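Long-range contacts in putative N-acetylmuramoyl-L-alanine amidase,autolysin cwp6 (Peptoclostridium difficile, PDB 5J72), which probably hydrolyses the amide bond between N-acetylmuramoyl and L-alanine in peptidoglycan as a zinc-dependent autolysin, with CWB2 modules that anchor it to the cell wall: residues I261-G266 / I288-D293; D293-G298 / S322-Q327. One frame throughout, in Å; residues are numbered along the deposited sequence.

Contact 1 of 2, residues I261-G266 / I288-D293; sequences IYIANG and ILANKD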
loop_
_atom_site.group_PDB
_atom_site.type_symbol
_atom_site.label_atom_id
_atom_site.label_comp_id
_atom_site.label_asym_id
_atom_site.label_seq_id
_atom_site.Cartn_x
_atom_site.Cartn_y
_atom_site.Cartn_z
ATOM N N ILE A 261 -4.472 -12.267 14.730
ATOM C CA ILE A 261 -4.217 -10.879 15.062
ATOM C C ILE A 261 -3.020 -10.371 14.258
ATOM O O ILE A 261 -2.135 -11.124 13.870
ATOM C CB ILE A 261 -3.958 -10.641 16.577
ATOM C CG1 ILE A 261 -2.745 -11.466 17.070
ATOM C CG2 ILE A 261 -5.243 -10.988 17.369
ATOM C CD1 ILE A 261 -2.410 -11.113 18.541
ATOM N N TYR A 262 -3.041 -9.075 13.971
ATOM C CA TYR A 262 -1.968 -8.403 13.294
ATOM C C TYR A 262 -1.478 -7.440 14.335
ATOM O O TYR A 262 -2.197 -6.539 14.713
ATOM C CB TYR A 262 -2.496 -7.624 12.058
ATOM C CG TYR A 262 -2.979 -8.574 10.970
ATOM C CD1 TYR A 262 -2.088 -9.130 10.058
ATOM C CD2 TYR A 262 -4.316 -8.915 10.860
ATOM C CE1 TYR A 262 -2.514 -9.978 9.052
ATOM C CE2 TYR A 262 -4.761 -9.798 9.865
ATOM C CZ TYR A 262 -3.846 -10.320 8.961
ATOM O OH TYR A 262 -4.217 -11.206 7.993
ATOM N N ILE A 263 -0.208 -7.601 14.797
ATOM C CA ILE A 263 0.310 -6.732 15.861
ATOM C C ILE A 263 1.168 -5.600 15.313
ATOM O O ILE A 263 1.988 -5.809 14.382
ATOM C CB ILE A 263 1.170 -7.632 16.791
ATOM C CG1 ILE A 263 0.265 -8.667 17.479
ATOM C CG2 ILE A 263 1.878 -6.769 17.817
ATOM C CD1 ILE A 263 1.085 -9.815 18.144
ATOM N N ALA A 264 1.013 -4.421 15.858
ATOM C CA ALA A 264 1.882 -3.286 15.506
ATOM C C ALA A 264 2.221 -2.568 16.832
ATOM O O ALA A 264 1.481 -2.711 17.833
ATOM C CB ALA A 264 1.177 -2.284 14.566
ATOM N N ASN A 265 3.331 -1.800 16.832
ATOM C CA ASN A 265 3.718 -1.040 18.030
ATOM C C ASN A 265 2.765 0.170 18.103
ATOM O O ASN A 265 2.705 0.924 17.171
ATOM C CB ASN A 265 5.190 -0.632 17.922
ATOM C CG ASN A 265 5.656 0.022 19.195
ATOM O OD1 ASN A 265 5.050 1.016 19.620
ATOM N ND2 ASN A 265 6.710 -0.487 19.850
ATOM N N GLY A 266 1.998 0.298 19.206
ATOM C CA GLY A 266 0.993 1.350 19.337
ATOM C C GLY A 266 1.492 2.742 19.091
ATOM O O GLY A 266 0.888 3.500 18.337
ATOM N N ILE A 288 -3.828 -5.496 16.833
ATOM C CA ILE A 288 -3.612 -5.410 18.271
ATOM C C ILE A 288 -2.409 -4.543 18.444
ATOM O O ILE A 288 -1.345 -4.814 17.871
ATOM C CB ILE A 288 -3.378 -6.828 18.822
ATOM C CG1 ILE A 288 -4.691 -7.679 18.770
ATOM C CG2 ILE A 288 -2.828 -6.718 20.282
ATOM C CD1 ILE A 288 -5.817 -7.193 19.748
ATOM N N LEU A 289 -2.550 -3.468 19.197
ATOM C CA LEU A 289 -1.420 -2.599 19.408
ATOM C C LEU A 289 -0.607 -3.020 20.675
ATOM O O LEU A 289 -1.174 -3.304 21.727
ATOM C CB LEU A 289 -1.890 -1.145 19.517
ATOM C CG LEU A 289 -2.586 -0.659 18.240
ATOM C CD1 LEU A 289 -2.976 0.859 18.423
ATOM C CD2 LEU A 289 -1.601 -0.801 17.016
ATOM N N ALA A 290 0.696 -3.008 20.555
ATOM C CA ALA A 290 1.568 -3.493 21.629
ATOM C C ALA A 290 2.715 -2.545 21.940
ATOM O O ALA A 290 2.919 -1.498 21.311
ATOM C CB ALA A 290 2.164 -4.824 21.184
ATOM N N ASN A 291 3.477 -2.939 23.009
ATOM C CA ASN A 291 4.710 -2.265 23.369
ATOM C C ASN A 291 5.817 -3.038 22.642
ATOM O O ASN A 291 5.562 -4.107 22.087
ATOM C CB ASN A 291 4.935 -2.330 24.925
ATOM C CG ASN A 291 3.895 -1.504 25.622
ATOM O OD1 ASN A 291 3.898 -0.304 25.450
ATOM N ND2 ASN A 291 2.916 -2.064 26.308
ATOM N N LYS A 292 7.038 -2.551 22.669
ATOM C CA LYS A 292 8.124 -3.240 21.995
ATOM C C LYS A 292 8.326 -4.680 22.442
ATOM O O LYS A 292 8.533 -5.546 21.591
ATOM C CB LYS A 292 9.412 -2.470 22.212
ATOM C CG LYS A 292 10.589 -3.148 21.536
ATOM C CD LYS A 292 11.741 -2.163 21.388
ATOM C CE LYS A 292 13.060 -2.856 21.347
ATOM N NZ LYS A 292 14.154 -1.937 21.765
ATOM N N ASP A 293 8.266 -4.980 23.757
ATOM C CA ASP A 293 8.507 -6.371 24.185
ATOM C C ASP A 293 7.310 -7.136 24.626
ATOM O O ASP A 293 7.466 -8.312 24.990
ATOM C CB ASP A 293 9.522 -6.425 25.347
ATOM C CG ASP A 293 10.798 -5.684 25.027
ATOM O OD1 ASP A 293 11.380 -5.939 23.964
ATOM O OD2 ASP A 293 11.208 -4.842 25.845
HETATM O O HOH W 1 3.339 1.466 22.044
#
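With chi1 at 59°, I261 holds its CG1 between its own backbone N and carbonyl carbon and leaves CG2 to face I288; the two side chains cross at a slant, I261 CG2 lying 3.6 Å from I288 CG1. Further along the same face of the sheet, I263 rests its CG2 against the methyl of A290, while on the other face the CD2 branch of L289 touches A264 CB at 4.0 Å. Between these layers a parallel ladder joins the strands. I288 N donates to Y262 O and A264 N to I288 O; A290 N then reaches A264 O at 2.8 Å, and G266 N closes the series on A290 O. CA-H groups of I263, L289 and N265 approach I288 O, A264 O and A290 O, respectively, so each of these carbonyls meets an N-H and a CA-H from the opposing segment. At the C-terminal end, N265 CG stands anti to its backbone N (chi1 -174°), which lets OD1 share a water with A290 O; the water donates to N265 OD1 at 3.0 Å and to A290 O at 3.1 Å. OD1 also accepts from A268 N, and ND2 donates to S319 O, so the amide is gripped at both ends and ties the strand end to two loops. Helix 270-283 connects the two strands, making this the edge pairing of a beta-alpha-beta unit in the four-stranded parallel sheet of a CWB2 module.

Contact 2 of 2, residues D293-G298 / S322-Q327; sequences DSVPQG and SKIIDQ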
loop_
_atom_site.group_PDB
_atom_site.type_symbol
_atom_site.label_atom_id
_atom_site.label_comp_id
_atom_site.label_asym_id
_atom_site.label_seq_id
_atom_site.Cartn_x
_atom_site.Cartn_y
_atom_site.Cartn_z
ATOM N N ASP A 293 8.266 -4.980 23.757
ATOM C CA ASP A 293 8.507 -6.371 24.185
ATOM C C ASP A 293 7.310 -7.136 24.626
ATOM O O ASP A 293 7.466 -8.312 24.990
ATOM C CB ASP A 293 9.522 -6.425 25.347
ATOM C CG ASP A 293 10.798 -5.684 25.027
ATOM O OD1 ASP A 293 11.380 -5.939 23.964
ATOM O OD2 ASP A 293 11.208 -4.842 25.845
ATOM N N SER A 294 6.118 -6.569 24.620
ATOM C CA SER A 294 4.994 -7.398 25.055
ATOM C C SER A 294 3.663 -6.662 24.743
ATOM O O SER A 294 3.667 -5.432 24.540
ATOM C CB SER A 294 5.054 -7.610 26.575
ATOM O OG SER A 294 4.893 -6.327 27.189
ATOM N N VAL A 295 2.575 -7.399 24.713
ATOM C CA VAL A 295 1.289 -6.688 24.659
ATOM C C VAL A 295 0.955 -6.434 26.171
ATOM O O VAL A 295 1.460 -7.185 27.017
ATOM C CB VAL A 295 0.187 -7.547 24.002
ATOM C CG1 VAL A 295 0.621 -7.930 22.566
ATOM C CG2 VAL A 295 -0.098 -8.821 24.830
ATOM N N PRO A 296 0.142 -5.435 26.548
ATOM C CA PRO A 296 -0.204 -5.187 27.973
ATOM C C PRO A 296 -0.893 -6.402 28.548
ATOM O O PRO A 296 -1.466 -7.222 27.815
ATOM C CB PRO A 296 -1.135 -3.960 27.892
ATOM C CG PRO A 296 -0.697 -3.270 26.581
ATOM C CD PRO A 296 -0.469 -4.433 25.662
ATOM N N GLN A 297 -0.903 -6.522 29.891
ATOM C CA GLN A 297 -1.472 -7.704 30.518
ATOM C C GLN A 297 -2.919 -7.953 30.183
ATOM O O GLN A 297 -3.320 -9.101 30.003
ATOM C CB GLN A 297 -1.332 -7.577 32.082
ATOM C CG GLN A 297 -1.710 -8.874 32.866
ATOM C CD GLN A 297 -0.829 -10.081 32.517
ATOM O OE1 GLN A 297 0.400 -9.986 32.406
ATOM N NE2 GLN A 297 -1.447 -11.252 32.309
ATOM N N GLY A 298 -3.741 -6.882 30.151
ATOM C CA GLY A 298 -5.151 -7.076 29.853
ATOM C C GLY A 298 -5.322 -7.704 28.477
ATOM O O GLY A 298 -6.125 -8.627 28.305
ATOM N N SER A 322 12.130 -9.731 19.733
ATOM C CA SER A 322 11.927 -11.169 19.825
ATOM C C SER A 322 11.159 -11.518 21.099
ATOM O O SER A 322 10.593 -12.603 21.190
ATOM C CB SER A 322 13.281 -11.891 19.825
ATOM O OG SER A 322 14.057 -11.359 20.884
ATOM N N LYS A 323 11.127 -10.606 22.080
ATOM C CA LYS A 323 10.418 -10.902 23.323
ATOM C C LYS A 323 8.894 -10.929 23.079
ATOM O O LYS A 323 8.200 -11.809 23.611
ATOM C CB LYS A 323 10.769 -9.839 24.379
ATOM C CG LYS A 323 12.105 -10.146 25.109
ATOM C CD LYS A 323 12.678 -8.881 25.703
ATOM C CE LYS A 323 14.073 -9.087 26.263
ATOM N NZ LYS A 323 14.925 -7.879 26.062
ATOM N N ILE A 324 8.361 -10.000 22.245
ATOM C CA ILE A 324 6.888 -10.090 22.036
ATOM C C ILE A 324 6.593 -11.286 21.150
ATOM O O ILE A 324 5.562 -11.924 21.325
ATOM C CB ILE A 324 6.363 -8.741 21.496
ATOM C CG1 ILE A 324 4.784 -8.710 21.640
ATOM C CG2 ILE A 324 6.868 -8.512 20.060
ATOM C CD1 ILE A 324 4.195 -7.430 21.150
ATOM N N ILE A 325 7.483 -11.635 20.194
ATOM C CA ILE A 325 7.199 -12.834 19.395
ATOM C C ILE A 325 7.173 -14.088 20.306
ATOM O O ILE A 325 6.339 -14.968 20.155
ATOM C CB ILE A 325 8.237 -12.954 18.252
ATOM C CG1 ILE A 325 8.045 -11.763 17.282
ATOM C CG2 ILE A 325 8.112 -14.293 17.532
ATOM C CD1 ILE A 325 8.847 -11.882 15.986
ATOM N N ASP A 326 8.091 -14.157 21.246
ATOM C CA ASP A 326 8.122 -15.264 22.179
ATOM C C ASP A 326 6.834 -15.316 22.983
ATOM O O ASP A 326 6.277 -16.399 23.160
ATOM C CB ASP A 326 9.256 -15.064 23.185
ATOM C CG ASP A 326 9.201 -16.184 24.210
ATOM O OD1 ASP A 326 8.786 -15.919 25.376
ATOM O OD2 ASP A 326 9.549 -17.325 23.851
ATOM N N GLN A 327 6.384 -14.164 23.502
ATOM C CA GLN A 327 5.144 -14.078 24.304
ATOM C C GLN A 327 3.942 -14.572 23.514
ATOM O O GLN A 327 3.202 -15.442 23.983
ATOM C CB GLN A 327 4.891 -12.638 24.685
ATOM C CG GLN A 327 3.640 -12.484 25.549
ATOM C CD GLN A 327 3.324 -11.012 25.812
ATOM O OE1 GLN A 327 3.319 -10.186 24.903
ATOM N NE2 GLN A 327 2.979 -10.646 27.052
#
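V295 N donates to Q327 OE1 at 2.9 Å, the one hydrogen bond between the two segments. It is fairly straight, with an angle of 161° at the hydrogen, and the donor lies in the plane of the amide on a lone pair of OE1. Q327 spans the gap with an extended chain, CG anti to the backbone N (chi1 -178°), and so carries its amide from the helix to the loop backbone. Q327 OE1 also sits 3.3 Å from S294 CA, while Q327 NE2 comes to 3.7 Å from S294 CB; the amide therefore lies against S294 as well as binding the next residue. V295 CG2 also touches OE1, its side chain crossing that of Q327 obliquely. One turn earlier in the helix, I324 supplies the buried apolar packing. I324 CG1 packs over S294 CA at 3.7 Å, and I324 CD1 reaches V295 CG1 at 3.9 Å, the side chains of I324 and V295 crossing at about a right angle. At the outer edge, D293 and K323 run side by side in the same direction: K323 CD lies 3.7 Å from D293 OD1, so the lysine contributes mainly its aliphatic chain. K323 NZ stays 4.6 Å from D293 OD1, beyond salt-bridge range, and D293 OD1 instead hydrogen-bonds to S321 OG just ahead of the helix. Within the CWB2 module, the contact fastens the loop leaving strand 287-290 to helix 322-329, just before P296 takes the N-cap position of helix 297-306: a helix-to-loop packing at the C-terminal edge of a parallel alpha/beta sheet.

In the fold
Contact 1 and contact 2 follow in series along the chain, with centres about 8 Å apart, and share D293, where the loop after strand 287-290 passes from one to the other. Both belong to a single CWB2 module. Contact 1 joins the edge strand 287-290 to strand 260-265, and contact 2 secures the following loop, which leads into helix 297-306, against helix 322-329. They meet through I324, whose CD1 lies 3.3 Å from A290 CB, while V295 CG1 touches the same methyl group. Helix 322-329 thus packs on one face of the sheet edge through I324, with the loop 291-296 joining the two layers, away from the zinc site.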